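Local coordinates for MOBA relate protein (Mycobacterium sp., PDB 2WAW) that is of unknown function but has a MobA-like NTP transferase fold and probably transfers a nucleotidyl group from an NTP to an acceptor molecule, at residues G147-L152 with K156-L161; S83-A88 with I99-G104; A124-C129 with R160-G165; V10-Y15 with T32-T37. All coordinates share one frame; numbering follows the deposited sequence.

Contact 1: G147-L152 with K156-L161; sequences GDLAEL and KGVWRL
Leu-149 and Leu-152 meet Val-158 and Leu-161 in an apolar helix-to-helix contact without a hydrogen bond across it, near the edge of the Rossmann-like, GT-A nucleotidyltransferase fold. The two short helices, 146-150 and 158-163, follow one another closely in the chain. They lie on the same face of the central sheet as helix 84-90, whose Leu-85 and Leu-89 also touch Leu-149.

Leu-152, in the turn just after the first helix, does much of the work. Its CG stands anti to the carbonyl carbon (chi1 -57°), which aims the branch at the start of the second helix: CD1 lies 3.7 Å from Val-158 CA and extends to Val-158 CG2, while CD2 sits 3.9 Å from Gly-157 O. Gly-157 has no side chain there, and the leucine branch comes up directly against its backbone.

Further in, Leu-149 carries its CD2 methyl to 4.1 Å from Val-158 CG1. The same CD2 is 4.2 Å from Leu-161 CD2, and these two leucines cross at about a right angle. Beneath the valine is the sheet itself, with Leu-101 and Phe-139 against it, so Val-158 sits between the sheet and the leucines of 147-152.

At the outer end the partner is the aliphatic root of an acid: the two methyls of Leu-161, CD1 and CD2, close like a fork on Asp-148 CB, each 3.9 Å from it.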
loop_
_atom_site.group_PDB
_atom_site.type_symbol
_atom_site.label_atom_id
_atom_site.label_comp_id
_atom_site.label_asym_id
_atom_site.label_seq_id
_atom_site.Cartn_x
_atom_site.Cartn_y
_atom_site.Cartn_z
ATOM N N GLY A 147 0.294 6.733 -16.472
ATOM C CA GLY A 147 -0.751 7.650 -16.955
ATOM C C GLY A 147 -2.171 7.198 -16.637
ATOM O O GLY A 147 -3.015 8.002 -16.216
ATOM N N ASP A 148 -2.436 5.903 -16.817
ATOM C CA ASP A 148 -3.750 5.328 -16.520
ATOM C C ASP A 148 -4.090 5.342 -15.023
ATOM O O ASP A 148 -5.235 5.611 -14.636
ATOM C CB ASP A 148 -3.844 3.905 -17.089
ATOM C CG ASP A 148 -3.515 3.851 -18.576
ATOM O OD1 ASP A 148 -4.460 3.854 -19.387
ATOM O OD2 ASP A 148 -2.317 3.847 -18.943
ATOM N N LEU A 149 -3.096 5.036 -14.188
ATOM C CA LEU A 149 -3.228 5.159 -12.745
ATOM C C LEU A 149 -3.628 6.562 -12.350
ATOM O O LEU A 149 -4.509 6.746 -11.507
ATOM C CB LEU A 149 -1.905 4.871 -12.051
ATOM C CG LEU A 149 -1.548 3.471 -11.595
ATOM C CD1 LEU A 149 -0.367 3.630 -10.673
ATOM C CD2 LEU A 149 -2.701 2.779 -10.876
ATOM N N ALA A 150 -2.954 7.541 -12.946
ATOM C CA ALA A 150 -3.166 8.943 -12.617
ATOM C C ALA A 150 -4.618 9.354 -12.860
ATOM O O ALA A 150 -5.155 10.189 -12.134
ATOM C CB ALA A 150 -2.209 9.824 -13.399
ATOM N N GLU A 151 -5.248 8.730 -13.858
ATOM C CA GLU A 151 -6.631 9.027 -14.259
ATOM C C GLU A 151 -7.719 8.326 -13.432
ATOM O O GLU A 151 -8.911 8.579 -13.636
ATOM C CB GLU A 151 -6.830 8.691 -15.740
ATOM C CG GLU A 151 -6.060 9.590 -16.684
ATOM C CD GLU A 151 -5.974 9.031 -18.092
ATOM O OE1 GLU A 151 -6.878 8.267 -18.499
ATOM O OE2 GLU A 151 -4.994 9.362 -18.794
ATOM N N LEU A 152 -7.326 7.442 -12.517
ATOM C CA LEU A 152 -8.297 6.822 -11.609
ATOM C C LEU A 152 -8.844 7.875 -10.644
ATOM O O LEU A 152 -8.145 8.827 -10.282
ATOM C CB LEU A 152 -7.685 5.651 -10.828
ATOM C CG LEU A 152 -7.057 4.472 -11.580
ATOM C CD1 LEU A 152 -6.418 3.528 -10.588
ATOM C CD2 LEU A 152 -8.064 3.730 -12.442
ATOM N N LYS A 156 -8.324 3.373 -4.234
ATOM C CA LYS A 156 -8.766 1.970 -4.167
ATOM C C LYS A 156 -9.601 1.616 -5.383
ATOM O O LYS A 156 -10.522 0.787 -5.312
ATOM C CB LYS A 156 -9.540 1.691 -2.872
ATOM C CG LYS A 156 -8.684 1.735 -1.619
ATOM C CD LYS A 156 -9.484 1.390 -0.371
ATOM C CE LYS A 156 -8.655 1.650 0.873
ATOM N NZ LYS A 156 -9.372 1.265 2.117
ATOM N N GLY A 157 -9.262 2.241 -6.503
ATOM C CA GLY A 157 -9.947 1.977 -7.762
ATOM C C GLY A 157 -9.052 1.289 -8.767
ATOM O O GLY A 157 -9.450 1.119 -9.923
ATOM N N VAL A 158 -7.850 0.896 -8.329
ATOM C CA VAL A 158 -6.867 0.174 -9.171
ATOM C C VAL A 158 -7.456 -1.136 -9.697
ATOM O O VAL A 158 -7.090 -1.592 -10.781
ATOM C CB VAL A 158 -5.516 -0.101 -8.414
ATOM C CG1 VAL A 158 -4.424 -0.579 -9.388
ATOM C CG2 VAL A 158 -5.057 1.149 -7.681
ATOM N N TRP A 159 -8.379 -1.716 -8.932
ATOM C CA TRP A 159 -9.046 -2.937 -9.360
ATOM C C TRP A 159 -9.764 -2.749 -10.702
ATOM O O TRP A 159 -9.917 -3.708 -11.456
ATOM C CB TRP A 159 -9.972 -3.504 -8.268
ATOM C CG TRP A 159 -11.198 -2.689 -7.968
ATOM C CD1 TRP A 159 -11.301 -1.660 -7.070
ATOM C CD2 TRP A 159 -12.503 -2.849 -8.545
ATOM N NE1 TRP A 159 -12.583 -1.164 -7.064
ATOM C CE2 TRP A 159 -13.342 -1.874 -7.957
ATOM C CE3 TRP A 159 -13.045 -3.718 -9.503
ATOM C CZ2 TRP A 159 -14.694 -1.741 -8.299
ATOM C CZ3 TRP A 159 -14.391 -3.583 -9.840
ATOM C CH2 TRP A 159 -15.199 -2.600 -9.237
ATOM N N ARG A 160 -10.160 -1.516 -11.025
ATOM C CA ARG A 160 -10.828 -1.250 -12.308
ATOM C C ARG A 160 -9.897 -1.355 -13.513
ATOM O O ARG A 160 -10.299 -1.812 -14.581
ATOM C CB ARG A 160 -11.561 0.094 -12.296
ATOM C CG ARG A 160 -12.818 0.039 -11.457
ATOM C CD ARG A 160 -13.901 0.990 -11.956
ATOM N NE ARG A 160 -15.118 0.877 -11.147
ATOM C CZ ARG A 160 -15.200 1.221 -9.863
ATOM N NH1 ARG A 160 -14.130 1.691 -9.228
ATOM N NH2 ARG A 160 -16.346 1.079 -9.204
ATOM N N LEU A 161 -8.652 -0.933 -13.336
ATOM C CA LEU A 161 -7.625 -1.119 -14.345
ATOM C C LEU A 161 -7.315 -2.612 -14.482
ATOM O O LEU A 161 -7.244 -3.136 -15.591
ATOM C CB LEU A 161 -6.372 -0.347 -13.945
ATOM C CG LEU A 161 -5.400 0.197 -14.990
ATOM C CD1 LEU A 161 -6.103 0.868 -16.164
ATOM C CD2 LEU A 161 -4.478 1.190 -14.296
#

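Contact 2: S83-A88 with I99-G104; sequences SSLKSA and IVLMLG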
loop_
_atom_site.group_PDB
_atom_site.type_symbol
_atom_site.label_atom_id
_atom_site.label_comp_id
_atom_site.label_asym_id
_atom_site.label_seq_id
_atom_site.Cartn_x
_atom_site.Cartn_y
_atom_site.Cartn_z
ATOM N N SER A 83 -7.504 10.670 -3.108
ATOM C CA SER A 83 -6.805 10.837 -4.398
ATOM C C SER A 83 -5.277 10.951 -4.290
ATOM O O SER A 83 -4.619 11.554 -5.162
ATOM C CB SER A 83 -7.336 12.065 -5.152
ATOM O OG SER A 83 -8.685 11.872 -5.534
ATOM N N SER A 84 -4.703 10.355 -3.258
ATOM C CA SER A 84 -3.278 10.544 -2.976
ATOM C C SER A 84 -2.341 9.927 -4.036
ATOM O O SER A 84 -1.244 10.430 -4.264
ATOM C CB SER A 84 -2.951 10.033 -1.567
ATOM O OG SER A 84 -2.904 8.620 -1.522
ATOM N N LEU A 85 -2.780 8.860 -4.694
ATOM C CA LEU A 85 -1.936 8.194 -5.694
ATOM C C LEU A 85 -1.501 9.138 -6.832
ATOM O O LEU A 85 -0.336 9.106 -7.263
ATOM C CB LEU A 85 -2.636 6.954 -6.231
ATOM C CG LEU A 85 -1.850 6.081 -7.211
ATOM C CD1 LEU A 85 -0.460 5.711 -6.659
ATOM C CD2 LEU A 85 -2.684 4.855 -7.497
ATOM N N LYS A 86 -2.420 9.989 -7.305
ATOM C CA LYS A 86 -2.085 11.026 -8.296
ATOM C C LYS A 86 -0.870 11.856 -7.886
ATOM O O LYS A 86 0.059 12.053 -8.674
ATOM C CB LYS A 86 -3.269 11.978 -8.515
ATOM C CG LYS A 86 -4.474 11.380 -9.206
ATOM C CD LYS A 86 -5.660 12.336 -9.083
ATOM C CE LYS A 86 -6.865 11.874 -9.893
ATOM N NZ LYS A 86 -6.764 12.261 -11.326
ATOM N N SER A 87 -0.886 12.349 -6.651
ATOM C CA SER A 87 0.233 13.128 -6.135
ATOM C C SER A 87 1.493 12.274 -5.969
ATOM O O SER A 87 2.575 12.699 -6.334
ATOM C CB SER A 87 -0.157 13.800 -4.814
ATOM O OG SER A 87 -1.275 14.669 -5.001
ATOM N N ALA A 88 1.340 11.059 -5.444
ATOM C CA ALA A 88 2.489 10.190 -5.202
ATOM C C ALA A 88 3.288 9.935 -6.468
ATOM O O ALA A 88 4.523 9.905 -6.426
ATOM C CB ALA A 88 2.052 8.867 -4.577
ATOM N N ILE A 99 6.041 0.661 -9.761
ATOM C CA ILE A 99 5.825 0.828 -8.341
ATOM C C ILE A 99 5.155 -0.396 -7.791
ATOM O O ILE A 99 4.501 -1.126 -8.527
ATOM C CB ILE A 99 4.953 2.065 -8.008
ATOM C CG1 ILE A 99 3.536 1.944 -8.643
ATOM C CG2 ILE A 99 5.716 3.361 -8.376
ATOM C CD1 ILE A 99 2.583 3.114 -8.304
ATOM N N VAL A 100 5.322 -0.596 -6.492
ATOM C CA VAL A 100 4.526 -1.548 -5.743
ATOM C C VAL A 100 3.612 -0.767 -4.813
ATOM O O VAL A 100 4.080 0.071 -4.025
ATOM C CB VAL A 100 5.418 -2.537 -4.951
ATOM C CG1 VAL A 100 4.585 -3.377 -3.949
ATOM C CG2 VAL A 100 6.201 -3.432 -5.896
ATOM N N LEU A 101 2.313 -1.038 -4.924
ATOM C CA LEU A 101 1.258 -0.361 -4.152
ATOM C C LEU A 101 0.786 -1.193 -2.998
ATOM O O LEU A 101 0.458 -2.361 -3.168
ATOM C CB LEU A 101 0.046 -0.094 -5.058
ATOM C CG LEU A 101 0.158 0.910 -6.197
ATOM C CD1 LEU A 101 -1.122 0.846 -7.021
ATOM C CD2 LEU A 101 0.386 2.316 -5.651
ATOM N N MET A 102 0.736 -0.576 -1.825
ATOM C CA MET A 102 0.128 -1.252 -0.699
ATOM C C MET A 102 -0.583 -0.237 0.167
ATOM O O MET A 102 -0.413 0.974 0.011
ATOM C CB MET A 102 1.162 -2.014 0.099
ATOM C CG MET A 102 1.914 -1.155 1.055
ATOM S SD MET A 102 3.216 -2.124 1.798
ATOM C CE MET A 102 4.602 -1.730 0.718
ATOM N N LEU A 103 -1.488 -0.735 1.007
ATOM C CA LEU A 103 -2.250 0.139 1.907
ATOM C C LEU A 103 -1.535 0.291 3.242
ATOM O O LEU A 103 -0.922 -0.663 3.721
ATOM C CB LEU A 103 -3.664 -0.415 2.155
ATOM C CG LEU A 103 -4.559 -0.582 0.906
ATOM C CD1 LEU A 103 -5.970 -0.990 1.313
ATOM C CD2 LEU A 103 -4.612 0.685 0.065
ATOM N N GLY A 104 -1.657 1.461 3.870
ATOM C CA GLY A 104 -1.028 1.721 5.167
ATOM C C GLY A 104 -1.571 0.843 6.294
ATOM O O GLY A 104 -0.949 0.734 7.369
#
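Ile-99 opens the contact from the strand side, its CD1 lying 4.3 Å from CD1 of Leu-85 on the helix. It is the lighter of two touches, and both fall on that one leucine methyl. Val-100 turns to the other face of the sheet. Leu-101 then comes back to the helix, with its CD2 only 3.6 Å from Leu-85 CD1, the two side chains crossing at about a right angle.

Leu-85 reaches down because its CG lies anti to its own backbone N (chi1 -176°), carrying the branch off the helix and onto the strand. The first turn of the helix is held by Asp-155, whose carboxylate bonds Leu-85 N through OD1 and Ser-84 OG through OD2. Helix 84-90 belongs to a beta-alpha-beta crossover of the Rossmann-like sheet: it links strand 70-73 to strand 98-103, which are parallel and have strands 48-53 and 6-12 between them.

Met-102 again points to the opposite face, where it packs on Thr-37, Met-40 and Ala-41 of helix 33-42. Leu-103 gives its N to Gln-106 OE1, and Gly-104, where the strand has ended, offers its O to Thr-37 OG1.

Contact 3: A124-C129 with R160-G165; sequences ATIAVC and RLIESG
Ile-162, on helix 158-163, is the side chain to follow here, since it meets both Ile-126 and Val-128 of the strand below. From CB its CG1 leaves anti to the carbonyl carbon (chi1 -73°), alongside the backbone N, and this turns the long branch onto the sheet. CG1 settles 3.9 Å from Ile-126 CG2 and 4.1 Å from Val-128 CG1. One bond further, CD1 closes to 3.7 Å from that same valine methyl. The isoleucine thus rests over the gap between two strand residues that point to the same face, Ala-127 between them being turned away.

Ile-126 splits its two branches between partners. While CG2 takes Ile-162, the longer arm runs out extended (chi2 169°) and puts CD1 4.1 Å from Leu-161 CG, so this strand residue touches two consecutive residues of the helix.

Just past these residues the helix comes to its close. Leu-161 O accepts from both Ser-164 N and Ser-164 OG, which arrive from the same face of the carbonyl plane; the hydroxyl, 3.0 Å from Leu-161 O, stands tilted 24° from that plane. Ser-164 OG in turn bonds Arg-166 N, and Gly-165 between them leaves helical geometry with a positive phi.

The helix therefore covers the far wing of the Rossmann-like sheet. Strand 126-131 runs there between antiparallel strand 134-142, whose Phe-139 also touches Ile-162 and Val-128, and parallel strand 169-173, the outermost one, which the chain enters soon after this helix.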
loop_
_atom_site.group_PDB
_atom_site.type_symbol
_atom_site.label_atom_id
_atom_site.label_comp_id
_atom_site.label_asym_id
_atom_site.label_seq_id
_atom_site.Cartn_x
_atom_site.Cartn_y
_atom_site.Cartn_z
ATOM N N ALA A 124 5.846 -7.509 -17.001
ATOM C CA ALA A 124 4.371 -7.483 -16.982
ATOM C C ALA A 124 3.903 -6.039 -16.801
ATOM O O ALA A 124 4.553 -5.246 -16.110
ATOM C CB ALA A 124 3.807 -8.363 -15.883
ATOM N N THR A 125 2.784 -5.694 -17.425
ATOM C CA THR A 125 2.225 -4.347 -17.304
ATOM C C THR A 125 1.681 -4.090 -15.898
ATOM O O THR A 125 1.984 -3.061 -15.297
ATOM C CB THR A 125 1.143 -4.076 -18.383
ATOM O OG1 THR A 125 1.730 -4.210 -19.684
ATOM C CG2 THR A 125 0.572 -2.681 -18.244
ATOM N N ILE A 126 0.889 -5.035 -15.388
ATOM C CA ILE A 126 0.405 -5.037 -14.004
ATOM C C ILE A 126 0.634 -6.430 -13.432
ATOM O O ILE A 126 0.553 -7.418 -14.158
ATOM C CB ILE A 126 -1.112 -4.716 -13.935
ATOM C CG1 ILE A 126 -1.382 -3.296 -14.453
ATOM C CG2 ILE A 126 -1.660 -4.917 -12.522
ATOM C CD1 ILE A 126 -2.855 -2.969 -14.681
ATOM N N ALA A 127 0.961 -6.513 -12.151
ATOM C CA ALA A 127 0.920 -7.829 -11.490
ATOM C C ALA A 127 0.229 -7.716 -10.149
ATOM O O ALA A 127 0.208 -6.639 -9.538
ATOM C CB ALA A 127 2.306 -8.378 -11.334
ATOM N N VAL A 128 -0.346 -8.825 -9.696
ATOM C CA VAL A 128 -1.083 -8.841 -8.428
ATOM C C VAL A 128 -0.741 -10.095 -7.645
ATOM O O VAL A 128 -0.313 -11.091 -8.229
ATOM C CB VAL A 128 -2.618 -8.753 -8.649
ATOM C CG1 VAL A 128 -2.980 -7.490 -9.430
ATOM C CG2 VAL A 128 -3.157 -10.020 -9.341
ATOM N N CYS A 129 -0.901 -10.043 -6.327
ATOM C CA CYS A 129 -0.747 -11.256 -5.530
ATOM C C CYS A 129 -2.033 -12.061 -5.533
ATOM O O CYS A 129 -3.130 -11.522 -5.339
ATOM C CB CYS A 129 -0.335 -10.912 -4.110
ATOM S SG CYS A 129 1.379 -10.270 -4.031
ATOM N N ARG A 160 -10.160 -1.516 -11.025
ATOM C CA ARG A 160 -10.828 -1.250 -12.308
ATOM C C ARG A 160 -9.897 -1.355 -13.513
ATOM O O ARG A 160 -10.299 -1.812 -14.581
ATOM C CB ARG A 160 -11.561 0.094 -12.296
ATOM C CG ARG A 160 -12.818 0.039 -11.457
ATOM C CD ARG A 160 -13.901 0.990 -11.956
ATOM N NE ARG A 160 -15.118 0.877 -11.147
ATOM C CZ ARG A 160 -15.200 1.221 -9.863
ATOM N NH1 ARG A 160 -14.130 1.691 -9.228
ATOM N NH2 ARG A 160 -16.346 1.079 -9.204
ATOM N N LEU A 161 -8.652 -0.933 -13.336
ATOM C CA LEU A 161 -7.625 -1.119 -14.345
ATOM C C LEU A 161 -7.315 -2.612 -14.482
ATOM O O LEU A 161 -7.244 -3.136 -15.591
ATOM C CB LEU A 161 -6.372 -0.347 -13.945
ATOM C CG LEU A 161 -5.400 0.197 -14.990
ATOM C CD1 LEU A 161 -6.103 0.868 -16.164
ATOM C CD2 LEU A 161 -4.478 1.190 -14.296
ATOM N N ILE A 162 -7.147 -3.280 -13.337
ATOM C CA ILE A 162 -6.867 -4.725 -13.264
ATOM C C ILE A 162 -7.952 -5.537 -13.967
ATOM O O ILE A 162 -7.656 -6.485 -14.698
ATOM C CB ILE A 162 -6.698 -5.205 -11.782
ATOM C CG1 ILE A 162 -5.361 -4.729 -11.202
ATOM C CG2 ILE A 162 -6.799 -6.741 -11.662
ATOM C CD1 ILE A 162 -5.329 -4.649 -9.679
ATOM N N GLU A 163 -9.209 -5.152 -13.757
ATOM C CA GLU A 163 -10.343 -5.926 -14.259
ATOM C C GLU A 163 -10.808 -5.487 -15.647
ATOM O O GLU A 163 -11.661 -6.141 -16.259
ATOM C CB GLU A 163 -11.491 -5.883 -13.246
ATOM C CG GLU A 163 -11.217 -6.720 -11.983
ATOM C CD GLU A 163 -12.403 -6.787 -11.024
ATOM O OE1 GLU A 163 -13.561 -6.578 -11.465
ATOM O OE2 GLU A 163 -12.174 -7.062 -9.823
ATOM N N SER A 164 -10.228 -4.399 -16.153
ATOM C CA SER A 164 -10.628 -3.820 -17.440
ATOM C C SER A 164 -10.304 -4.684 -18.666
ATOM O O SER A 164 -10.990 -4.587 -19.690
ATOM C CB SER A 164 -10.009 -2.434 -17.630
ATOM O OG SER A 164 -8.677 -2.520 -18.110
ATOM N N GLY A 165 -9.257 -5.504 -18.567
ATOM C CA GLY A 165 -8.813 -6.348 -19.683
ATOM C C GLY A 165 -7.973 -5.645 -20.745
ATOM O O GLY A 165 -7.587 -6.270 -21.748
#

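Contact 4: V10-Y15 with T32-T37; sequences VLAAGY and TLLGAT
Val-10 starts the contact with CG1, which sits 4.3 Å from Leu-34 CD1 and equally far from Thr-37 CG2, over two successive turns of the helix. Leu-11 points to the other face of the sheet, toward Ser-84 and Leu-85. Ala-12 returns to this side, and its CB is 3.9 Å from Leu-34 CD1, so a single leucine methyl bridges both strand residues. Leu-34 gets there with CG anti to the backbone N (chi1 180°).

The chain then continues through Ala-13, Gly-14, with positive phi, and Tyr-15, whose O takes a hydrogen bond from Lys-23 NZ. These residues belong to the glycine-rich signature of MobA-like transferases, which probably lies by the nucleotide site.

Thr-32 caps the start of the helix: its OG1 accepts from Gly-35 N at 3.0 Å with an angle of 148° at the hydrogen.

Strand 10-12 and helix segment 33-37 run antiparallel, at 176°, their axes 10.8 Å apart, as expected within the beta-alpha-beta unit that joins strand 6-12 to its parallel neighbour 48-53. On the other flank lies strand 98-103, whose Met-102 packs against both Val-10 and Thr-37.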
loop_
_atom_site.group_PDB
_atom_site.type_symbol
_atom_site.label_atom_id
_atom_site.label_comp_id
_atom_site.label_asym_id
_atom_site.label_seq_id
_atom_site.Cartn_x
_atom_site.Cartn_y
_atom_site.Cartn_z
ATOM N N VAL A 10 3.110 3.406 -0.206
ATOM C CA VAL A 10 2.162 3.026 0.825
ATOM C C VAL A 10 1.083 4.100 0.872
ATOM O O VAL A 10 1.358 5.264 1.233
ATOM C CB VAL A 10 2.853 2.909 2.188
ATOM C CG1 VAL A 10 1.831 2.618 3.293
ATOM C CG2 VAL A 10 3.895 1.810 2.181
ATOM N N LEU A 11 -0.131 3.714 0.490
ATOM C CA LEU A 11 -1.274 4.649 0.472
ATOM C C LEU A 11 -1.894 4.680 1.857
ATOM O O LEU A 11 -2.453 3.673 2.326
ATOM C CB LEU A 11 -2.299 4.236 -0.597
ATOM C CG LEU A 11 -1.711 4.156 -2.011
ATOM C CD1 LEU A 11 -2.731 3.477 -2.937
ATOM C CD2 LEU A 11 -1.395 5.549 -2.558
ATOM N N ALA A 12 -1.739 5.818 2.532
ATOM C CA ALA A 12 -2.151 5.941 3.938
ATOM C C ALA A 12 -2.926 7.222 4.219
ATOM O O ALA A 12 -2.893 7.745 5.335
ATOM C CB ALA A 12 -0.937 5.812 4.867
ATOM N N ALA A 13 -3.625 7.693 3.192
ATOM C CA ALA A 13 -4.426 8.919 3.262
ATOM C C ALA A 13 -5.917 8.569 3.362
ATOM O O ALA A 13 -6.465 7.839 2.524
ATOM C CB ALA A 13 -4.151 9.791 2.031
ATOM N N GLY A 14 -6.567 9.082 4.399
ATOM C CA GLY A 14 -8.011 8.904 4.564
ATOM C C GLY A 14 -8.495 7.507 4.897
ATOM O O GLY A 14 -7.796 6.748 5.582
ATOM N N TYR A 15 -9.722 7.205 4.452
ATOM C CA TYR A 15 -10.394 5.921 4.658
ATOM C C TYR A 15 -10.535 5.571 6.139
ATOM O O TYR A 15 -10.518 4.387 6.494
ATOM C CB TYR A 15 -9.694 4.785 3.886
ATOM C CG TYR A 15 -9.657 4.981 2.388
ATOM C CD1 TYR A 15 -8.504 5.441 1.744
ATOM C CD2 TYR A 15 -10.773 4.673 1.608
ATOM C CE1 TYR A 15 -8.475 5.599 0.356
ATOM C CE2 TYR A 15 -10.753 4.835 0.236
ATOM C CZ TYR A 15 -9.608 5.298 -0.384
ATOM O OH TYR A 15 -9.609 5.443 -1.763
ATOM N N THR A 32 2.260 1.383 15.959
ATOM C CA THR A 32 0.939 1.784 15.469
ATOM C C THR A 32 0.641 0.968 14.217
ATOM O O THR A 32 1.526 0.281 13.672
ATOM C CB THR A 32 0.896 3.263 15.060
ATOM O OG1 THR A 32 1.943 3.492 14.105
ATOM C CG2 THR A 32 1.103 4.196 16.265
ATOM N N LEU A 33 -0.573 1.046 13.724
ATOM C CA LEU A 33 -0.920 0.308 12.545
ATOM C C LEU A 33 -0.078 0.743 11.351
ATOM O O LEU A 33 0.507 -0.042 10.721
ATOM C CB LEU A 33 -2.399 0.524 12.244
ATOM C CG LEU A 33 -3.061 -0.090 11.003
ATOM C CD1 LEU A 33 -2.889 -1.575 10.962
ATOM C CD2 LEU A 33 -4.495 0.296 10.919
ATOM N N LEU A 34 0.023 2.031 11.129
ATOM C CA LEU A 34 0.880 2.477 10.066
ATOM C C LEU A 34 2.365 2.154 10.292
ATOM O O LEU A 34 3.049 1.843 9.390
ATOM C CB LEU A 34 0.714 3.951 9.773
ATOM C CG LEU A 34 1.586 4.490 8.649
ATOM C CD1 LEU A 34 1.293 3.837 7.332
ATOM C CD2 LEU A 34 1.401 5.972 8.500
ATOM N N GLY A 35 2.810 2.278 11.532
ATOM C CA GLY A 35 4.190 1.950 11.903
ATOM C C GLY A 35 4.523 0.501 11.592
ATOM O O GLY A 35 5.616 0.180 11.111
ATOM N N ALA A 36 3.567 -0.385 11.843
ATOM C CA ALA A 36 3.778 -1.788 11.540
ATOM C C ALA A 36 3.919 -2.045 10.033
ATOM O O ALA A 36 4.820 -2.787 9.584
ATOM C CB ALA A 36 2.647 -2.628 12.129
ATOM N N THR A 37 3.057 -1.407 9.249
ATOM C CA THR A 37 3.139 -1.524 7.791
ATOM C C THR A 37 4.462 -0.956 7.257
ATOM O O THR A 37 5.107 -1.566 6.407
ATOM C CB THR A 37 1.961 -0.841 7.117
ATOM O OG1 THR A 37 0.760 -1.449 7.610
ATOM C CG2 THR A 37 2.039 -0.991 5.596
#

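Overall arrangement
The contacts work on both faces of one seven-stranded sheet. Contacts 1, 2 and 3 lie on one face and contact 4 on the other. Contacts 2 and 4, centres about 11 Å apart, use neighbouring strands, tied by Leu-11 N to Met-102 O at 2.8 Å. Contact 1 is about 10 Å from contact 2, centre to centre, joined by Lys-86 NZ to Ala-150 O at 2.7 Å, and shares helix 158-163 with contact 3. Contacts 3 and 4 are farthest apart, about 23 Å between centres. Tyr-15 of contact 4 meets Lys-156 of contact 1 in a cation-pi pair beside the signature loop, probably near the nucleotide site.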